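Side-chain contacts in nitrilotriacetate monooxygenase (Burkholderia pseudomallei, PDB 3SDO), which probably acts as an FMN-dependent monooxygenase of the luciferase-like family, using molecular oxygen to oxidise an organic substrate: residues E376-A379 with S380-R384; I383-D387 with E388-D392; L413-L416 with S417-Y421. One frame throughout, in Å; residues are numbered along the deposited sequence.

Contact 1 (E376-A379 with S380-R384); sequences EAVA and SEMIR. With EDO (1,2-ethanediol), chain D.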
loop_
_atom_site.group_PDB
_atom_site.type_symbol
_atom_site.label_atom_id
_atom_site.label_comp_id
_atom_site.label_asym_id
_atom_site.label_seq_id
_atom_site.Cartn_x
_atom_site.Cartn_y
_atom_site.Cartn_z
ATOM N N GLU A 376 10.992 36.391 -3.478
ATOM C CA GLU A 376 12.216 36.764 -2.760
ATOM C C GLU A 376 11.961 36.808 -1.260
ATOM O O GLU A 376 12.761 36.280 -0.486
ATOM C CB GLU A 376 12.761 38.127 -3.214
ATOM C CG GLU A 376 13.382 38.177 -4.586
ATOM C CD GLU A 376 14.738 37.516 -4.701
ATOM O OE1 GLU A 376 15.314 37.034 -3.690
ATOM O OE2 GLU A 376 15.215 37.469 -5.853
ATOM N N ALA A 377 10.854 37.430 -0.840
ATOM C CA ALA A 377 10.568 37.548 0.602
ATOM C C ALA A 377 10.354 36.189 1.233
ATOM O O ALA A 377 10.858 35.924 2.321
ATOM C CB ALA A 377 9.350 38.465 0.873
ATOM N N VAL A 378 9.606 35.320 0.549
ATOM C CA VAL A 378 9.328 33.985 1.065
ATOM C C VAL A 378 10.611 33.138 1.121
ATOM O O VAL A 378 10.840 32.395 2.081
ATOM C CB VAL A 378 8.210 33.287 0.206
ATOM C CG1 VAL A 378 8.143 31.781 0.488
ATOM C CG2 VAL A 378 6.849 33.971 0.465
ATOM N N ALA A 379 11.451 33.253 0.090
ATOM C CA ALA A 379 12.763 32.583 0.092
ATOM C C ALA A 379 13.648 33.077 1.246
ATOM O O ALA A 379 14.308 32.268 1.908
ATOM C CB ALA A 379 13.492 32.758 -1.259
ATOM N N SER A 380 13.645 34.393 1.481
ATOM C CA SER A 380 14.407 34.989 2.562
ATOM C C SER A 380 14.011 34.401 3.934
ATOM O O SER A 380 14.872 34.175 4.768
ATOM C CB SER A 380 14.276 36.516 2.576
ATOM O OG SER A 380 15.019 37.109 1.512
ATOM N N GLU A 381 12.717 34.157 4.141
ATOM C CA GLU A 381 12.230 33.596 5.412
ATOM C C GLU A 381 12.652 32.129 5.553
ATOM O O GLU A 381 13.074 31.703 6.628
ATOM C CB GLU A 381 10.708 33.739 5.494
ATOM C CG GLU A 381 10.082 33.214 6.768
ATOM C CD GLU A 381 10.420 34.024 8.017
ATOM O OE1 GLU A 381 11.118 35.059 7.927
ATOM O OE2 GLU A 381 9.967 33.612 9.108
ATOM N N MET A 382 12.566 31.363 4.476
ATOM C CA MET A 382 13.072 29.982 4.487
ATOM C C MET A 382 14.553 29.953 4.801
ATOM O O MET A 382 15.007 29.113 5.590
ATOM C CB MET A 382 12.818 29.257 3.154
ATOM C CG MET A 382 11.325 29.051 2.864
ATOM S SD MET A 382 10.990 28.340 1.227
ATOM C CE MET A 382 9.212 28.595 1.223
ATOM N N ILE A 383 15.307 30.852 4.168
ATOM C CA ILE A 383 16.746 30.964 4.418
ATOM C C ILE A 383 16.988 31.312 5.872
ATOM O O ILE A 383 17.871 30.755 6.509
ATOM C CB ILE A 383 17.404 31.995 3.494
ATOM C CG1 ILE A 383 17.529 31.408 2.075
ATOM C CG2 ILE A 383 18.772 32.487 4.092
ATOM C CD1 ILE A 383 17.757 32.446 0.934
ATOM N N ARG A 384 16.177 32.211 6.412
ATOM C CA ARG A 384 16.299 32.588 7.816
ATOM C C ARG A 384 16.120 31.375 8.739
ATOM O O ARG A 384 16.925 31.170 9.668
ATOM C CB ARG A 384 15.283 33.674 8.179
ATOM C CG ARG A 384 15.324 34.079 9.645
ATOM C CD ARG A 384 14.461 35.284 9.940
ATOM N NE ARG A 384 13.097 34.884 10.233
ATOM C CZ ARG A 384 12.597 34.651 11.444
ATOM N NH1 ARG A 384 13.359 34.756 12.526
ATOM N NH2 ARG A 384 11.312 34.298 11.571
HETATM C C1 EDO D . 18.566 36.470 -6.400
HETATM O O1 EDO D . 17.152 36.157 -6.484
HETATM C C2 EDO D . 18.909 37.638 -5.479
HETATM O O2 EDO D . 18.255 37.571 -4.200
#

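Contact 2 (I383-D387 with E388-D392); sequences IRWVD and EGAAD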
loop_
_atom_site.group_PDB
_atom_site.type_symbol
_atom_site.label_atom_id
_atom_site.label_comp_id
_atom_site.label_asym_id
_atom_site.label_seq_id
_atom_site.Cartn_x
_atom_site.Cartn_y
_atom_site.Cartn_z
ATOM N N ILE A 383 15.307 30.852 4.168
ATOM C CA ILE A 383 16.746 30.964 4.418
ATOM C C ILE A 383 16.988 31.312 5.872
ATOM O O ILE A 383 17.871 30.755 6.509
ATOM C CB ILE A 383 17.404 31.995 3.494
ATOM C CG1 ILE A 383 17.529 31.408 2.075
ATOM C CG2 ILE A 383 18.772 32.487 4.092
ATOM C CD1 ILE A 383 17.757 32.446 0.934
ATOM N N ARG A 384 16.177 32.211 6.412
ATOM C CA ARG A 384 16.299 32.588 7.816
ATOM C C ARG A 384 16.120 31.375 8.739
ATOM O O ARG A 384 16.925 31.170 9.668
ATOM C CB ARG A 384 15.283 33.674 8.179
ATOM C CG ARG A 384 15.324 34.079 9.645
ATOM C CD ARG A 384 14.461 35.284 9.940
ATOM N NE ARG A 384 13.097 34.884 10.233
ATOM C CZ ARG A 384 12.597 34.651 11.444
ATOM N NH1 ARG A 384 13.359 34.756 12.526
ATOM N NH2 ARG A 384 11.312 34.298 11.571
ATOM N N TRP A 385 15.081 30.573 8.486
ATOM C CA TRP A 385 14.824 29.383 9.319
ATOM C C TRP A 385 16.008 28.415 9.293
ATOM O O TRP A 385 16.367 27.838 10.314
ATOM C CB TRP A 385 13.552 28.642 8.866
ATOM C CG TRP A 385 12.277 29.282 9.345
ATOM C CD1 TRP A 385 11.943 30.597 9.252
ATOM C CD2 TRP A 385 11.179 28.635 9.993
ATOM N NE1 TRP A 385 10.713 30.821 9.801
ATOM C CE2 TRP A 385 10.216 29.632 10.274
ATOM C CE3 TRP A 385 10.902 27.309 10.354
ATOM C CZ2 TRP A 385 8.999 29.347 10.892
ATOM C CZ3 TRP A 385 9.689 27.029 10.984
ATOM C CH2 TRP A 385 8.749 28.047 11.237
ATOM N N VAL A 386 16.620 28.264 8.134
ATOM C CA VAL A 386 17.773 27.355 7.970
ATOM C C VAL A 386 19.054 27.965 8.574
ATOM O O VAL A 386 19.740 27.302 9.353
ATOM C CB VAL A 386 17.956 26.952 6.493
ATOM C CG1 VAL A 386 19.260 26.162 6.277
ATOM C CG2 VAL A 386 16.759 26.099 6.059
ATOM N N ASP A 387 19.333 29.232 8.278
ATOM C CA ASP A 387 20.497 29.922 8.859
ATOM C C ASP A 387 20.490 29.886 10.381
ATOM O O ASP A 387 21.542 29.740 11.002
ATOM C CB ASP A 387 20.519 31.407 8.483
ATOM C CG ASP A 387 21.042 31.668 7.093
ATOM O OD1 ASP A 387 21.527 30.744 6.403
ATOM O OD2 ASP A 387 20.965 32.846 6.715
ATOM N N GLU A 388 19.303 30.041 10.975
ATOM C CA GLU A 388 19.210 30.274 12.407
ATOM C C GLU A 388 18.889 29.020 13.192
ATOM O O GLU A 388 18.640 29.092 14.395
ATOM C CB GLU A 388 18.194 31.400 12.688
ATOM C CG GLU A 388 18.589 32.744 12.071
ATOM C CD GLU A 388 19.993 33.188 12.491
ATOM O OE1 GLU A 388 20.229 33.175 13.706
ATOM O OE2 GLU A 388 20.823 33.549 11.613
ATOM N N GLY A 389 18.892 27.869 12.534
ATOM C CA GLY A 389 18.758 26.586 13.243
ATOM C C GLY A 389 17.346 26.149 13.583
ATOM O O GLY A 389 17.121 25.553 14.632
ATOM N N ALA A 390 16.383 26.435 12.713
ATOM C CA ALA A 390 15.021 25.925 12.899
ATOM C C ALA A 390 14.688 24.821 11.902
ATOM O O ALA A 390 13.659 24.155 12.047
ATOM C CB ALA A 390 14.003 27.036 12.770
ATOM N N ALA A 391 15.543 24.621 10.904
ATOM C CA ALA A 391 15.225 23.685 9.816
ATOM C C ALA A 391 16.489 23.244 9.073
ATOM O O ALA A 391 17.426 24.008 8.958
ATOM C CB ALA A 391 14.239 24.331 8.859
ATOM N N ASP A 392 16.512 21.990 8.629
ATOM C CA ASP A 392 17.496 21.471 7.668
ATOM C C ASP A 392 16.872 21.397 6.271
ATOM O O ASP A 392 17.536 21.097 5.273
ATOM C CB ASP A 392 17.940 20.057 8.054
ATOM C CG ASP A 392 18.668 20.012 9.386
ATOM O OD1 ASP A 392 19.465 20.921 9.628
ATOM O OD2 ASP A 392 18.427 19.069 10.191
HETATM O O HOH W 1 20.084 24.472 9.737
#

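Contact 3 (L413-L416 with S417-Y421); sequences LPVL and SARGY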
loop_
_atom_site.group_PDB
_atom_site.type_symbol
_atom_site.label_atom_id
_atom_site.label_comp_id
_atom_site.label_asym_id
_atom_site.label_seq_id
_atom_site.Cartn_x
_atom_site.Cartn_y
_atom_site.Cartn_z
ATOM N N LEU A 413 11.615 28.051 -5.896
ATOM C CA LEU A 413 12.841 27.265 -6.008
ATOM C C LEU A 413 13.938 27.949 -6.833
ATOM O O LEU A 413 15.092 27.898 -6.448
ATOM C CB LEU A 413 12.554 25.833 -6.502
ATOM C CG LEU A 413 11.788 24.927 -5.512
ATOM C CD1 LEU A 413 11.549 23.493 -6.078
ATOM C CD2 LEU A 413 12.513 24.845 -4.157
ATOM N N PRO A 414 13.595 28.589 -7.975
ATOM C CA PRO A 414 14.626 29.275 -8.760
ATOM C C PRO A 414 15.294 30.447 -8.035
ATOM O O PRO A 414 16.466 30.695 -8.250
ATOM C CB PRO A 414 13.847 29.763 -9.987
ATOM C CG PRO A 414 12.743 28.785 -10.097
ATOM C CD PRO A 414 12.317 28.569 -8.699
ATOM N N VAL A 415 14.556 31.161 -7.191
ATOM C CA VAL A 415 15.133 32.192 -6.326
ATOM C C VAL A 415 16.080 31.566 -5.306
ATOM O O VAL A 415 17.199 32.034 -5.122
ATOM C CB VAL A 415 14.036 32.996 -5.578
ATOM C CG1 VAL A 415 14.667 33.931 -4.511
ATOM C CG2 VAL A 415 13.171 33.766 -6.581
ATOM N N LEU A 416 15.665 30.481 -4.670
ATOM C CA LEU A 416 16.572 29.798 -3.736
ATOM C C LEU A 416 17.846 29.309 -4.421
ATOM O O LEU A 416 18.953 29.469 -3.873
ATOM C CB LEU A 416 15.878 28.650 -3.014
ATOM C CG LEU A 416 14.854 28.981 -1.939
ATOM C CD1 LEU A 416 14.155 27.686 -1.480
ATOM C CD2 LEU A 416 15.527 29.690 -0.764
ATOM N N SER A 417 17.702 28.730 -5.617
ATOM C CA SER A 417 18.846 28.266 -6.396
ATOM C C SER A 417 19.800 29.430 -6.721
ATOM O O SER A 417 21.014 29.311 -6.547
ATOM C CB SER A 417 18.421 27.562 -7.714
ATOM O OG SER A 417 17.658 26.396 -7.472
ATOM N N ALA A 418 19.246 30.549 -7.160
ATOM C CA ALA A 418 20.059 31.724 -7.474
ATOM C C ALA A 418 20.861 32.241 -6.273
ATOM O O ALA A 418 21.956 32.795 -6.458
ATOM C CB ALA A 418 19.182 32.827 -8.056
ATOM N N ARG A 419 20.336 32.039 -5.060
ATOM C CA ARG A 419 20.993 32.479 -3.832
ATOM C C ARG A 419 21.868 31.408 -3.170
ATOM O O ARG A 419 22.432 31.656 -2.091
ATOM C CB ARG A 419 19.939 33.005 -2.839
ATOM C CG ARG A 419 19.136 34.148 -3.438
ATOM C CD ARG A 419 17.837 34.481 -2.683
ATOM N NE ARG A 419 18.089 35.078 -1.384
ATOM C CZ ARG A 419 17.158 35.641 -0.617
ATOM N NH1 ARG A 419 15.879 35.759 -1.031
ATOM N NH2 ARG A 419 17.513 36.127 0.564
ATOM N N GLY A 420 22.014 30.246 -3.816
ATOM C CA GLY A 420 22.900 29.177 -3.296
ATOM C C GLY A 420 22.304 28.310 -2.214
ATOM O O GLY A 420 23.023 27.607 -1.469
ATOM N N TYR A 421 20.973 28.328 -2.133
ATOM C CA TYR A 421 20.253 27.582 -1.122
ATOM C C TYR A 421 19.360 26.444 -1.679
ATOM O O TYR A 421 18.518 25.919 -0.957
ATOM C CB TYR A 421 19.426 28.553 -0.274
ATOM C CG TYR A 421 20.197 29.283 0.813
ATOM C CD1 TYR A 421 20.316 28.742 2.076
ATOM C CD2 TYR A 421 20.752 30.531 0.591
ATOM C CE1 TYR A 421 21.004 29.416 3.089
ATOM C CE2 TYR A 421 21.432 31.217 1.602
ATOM C CZ TYR A 421 21.548 30.641 2.850
ATOM O OH TYR A 421 22.206 31.286 3.866
#

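Contact 1 (E376-A379 with S380-R384)
Val378 and Met382, one helical turn apart, lie side by side and point the same way. From its CB, which lies near Ala379 O, the methionine turns so that CG is anti to its own carbonyl carbon (chi1 -65°) and passes 3.5 Å from Val378 O. Beyond CG the chain runs extended; SD skirts the same oxygen, and the terminal CE closes on Val378 CG1 at 3.4 Å, tighter than usual for two carbons. The backbone sets the two residues one turn apart: Met382 N donates to Val378 O over 3.1 Å in a nearly straight bond (167° at the hydrogen). Both side chains belong to the buried face of helix 375-387, which packs outside the parallel barrel of this TIM-barrel enzyme: Val378 and Met382 rest on Pro275 of strand 268-277, and Met382 also meets Phe408 of helix 401-418. The more exposed side of the helix carries charge. There Arg384 grips Glu381 side-on, NE to OE1 at 3.0 Å and NH2 to OE2 at 2.9 Å, and the carboxylate oxygens lie close to the guanidinium plane. OE2 is met on its syn side, OE1 from above the carboxylate plane. Toward the start of the helix, Glu376 OE1 accepts from O2 of an ethanediol, probably left by crystallisation, at 3.0 Å.

Contact 2 (I383-D387 with E388-D392)
Trp385 and Ala390 meet twice, once through the backbone and once through side chains, where helix 375-387 ends. The hydrogen bonds come first. Glu388 N still closes an ordinary helical turn on Arg384 O, but Ala390 N reaches back five residues to Trp385 O at 2.8 Å. Inside that loop Gly389 N makes a longer, weak bond to Val386 O at 3.3 Å. This pair, with Gly389 at a positive phi of 83° as the C-prime residue, is a Schellman motif; it stops the helix and turns the chain toward strand 393-396 of the TIM barrel. A water bridges the same end, donating to Val386 O at 2.9 Å and to Ala391 O at 2.8 Å, and a CA-H...O contact runs from Val386 CA to Ala391 O.

The apolar contacts follow the reversal of the chain. Ala390 CB approaches the six-membered part of the indole obliquely, 3.9 Å from Trp385 CE3. Alongside, Ala391 CB comes within 4.2 Å of Val386 CG2, the branch that stands beside the valine's own backbone N. Phe243 and Phe371 each pack edge-to-face with the indole, whose NE1 donates to Glu381 OE2.

Charged side chains stay at the margin. The CG atoms of Arg384 and Glu388 pass at 4.3 Å, so these two chains touch through their aliphatic parts. Asp387 OD1 is hydrogen-bonded to Tyr421 OH, while its OD2 lies 5.0 Å from Glu388 OE2, a like-charged neighbour that would be expected to raise the proton affinity of both groups slightly.

Contact 3 (L413-L416 with S417-Y421)
Arg419 is brought beside Val415 by two torsions of its own: chi1 of -58° sets CG beside the backbone N, and a bend at chi3 (70°) swings the guanidinium back along the valine. Val415 presents CG1, the branch anti to its backbone N, and the two side chains run side by side in the same direction. Arg419 CD touches that methyl at 3.7 Å, and NH1 follows at 4.1 Å; the methyl lies at the edge of the guanidinium, near its plane. Closer to the backbone, Arg419 CG lies 3.3 Å from Val415 O. The cationic end is held by helix 375-387, where Ser380 OG meets NH2 and Glu376 forms a salt bridge with NH1; the methyl contact thus flanks a guanidinium held at both nitrogens by two side chains of one helix.

Leu416 and Tyr421 meet differently, crossing at about a right angle. Leu416 CD2 approaches only the root of the tyrosine, 4.1 Å from its CB, while the ring leads away toward Ile383 and Ile10. Ser417 OG is hydrogen-bonded to Phe422 O and also lies 3.1 Å from Leu413 O, on the helix side. The firm bond to Leu413 O comes from Ser417 N, at 2.9 Å.

Past Ala418 the helical bonding gives way. Arg419 N still donates to Val415 O, but Tyr421 N reaches Leu416 O over five residues at 2.9 Å. Inside this wider turn Gly420 N bonds to Ser417 O at 3.1 Å, and Gly420 has a positive phi (81°). This is the Schellman motif that ends helix 401-418, one of the helices packed round the outside of the TIM barrel.

Overall arrangement
Contacts 1 and 2 are consecutive parts of helix 375-387, sharing Ile383 and Arg384, with centres 10 Å apart; contact 3 ends the neighbouring helix 401-418. It is tied to contact 1, also 10 Å away, by Arg419, whose NH2 lies 2.8 Å from Ser380 OG and NH1 3.0 Å from Glu376 OE1. To contact 2, 15 Å off between centres, the tie is Tyr421 OH, 2.7 Å from Asp387 OD1. Between these polar links Ile383 packs against Arg419, Tyr421 and Leu416. The ethanediol is close to both Glu376 and Arg419. All three contacts lie away from the predicted FMN-binding residues, in the outer helical layer and, for contact 2, the loop leading to strand 393-396.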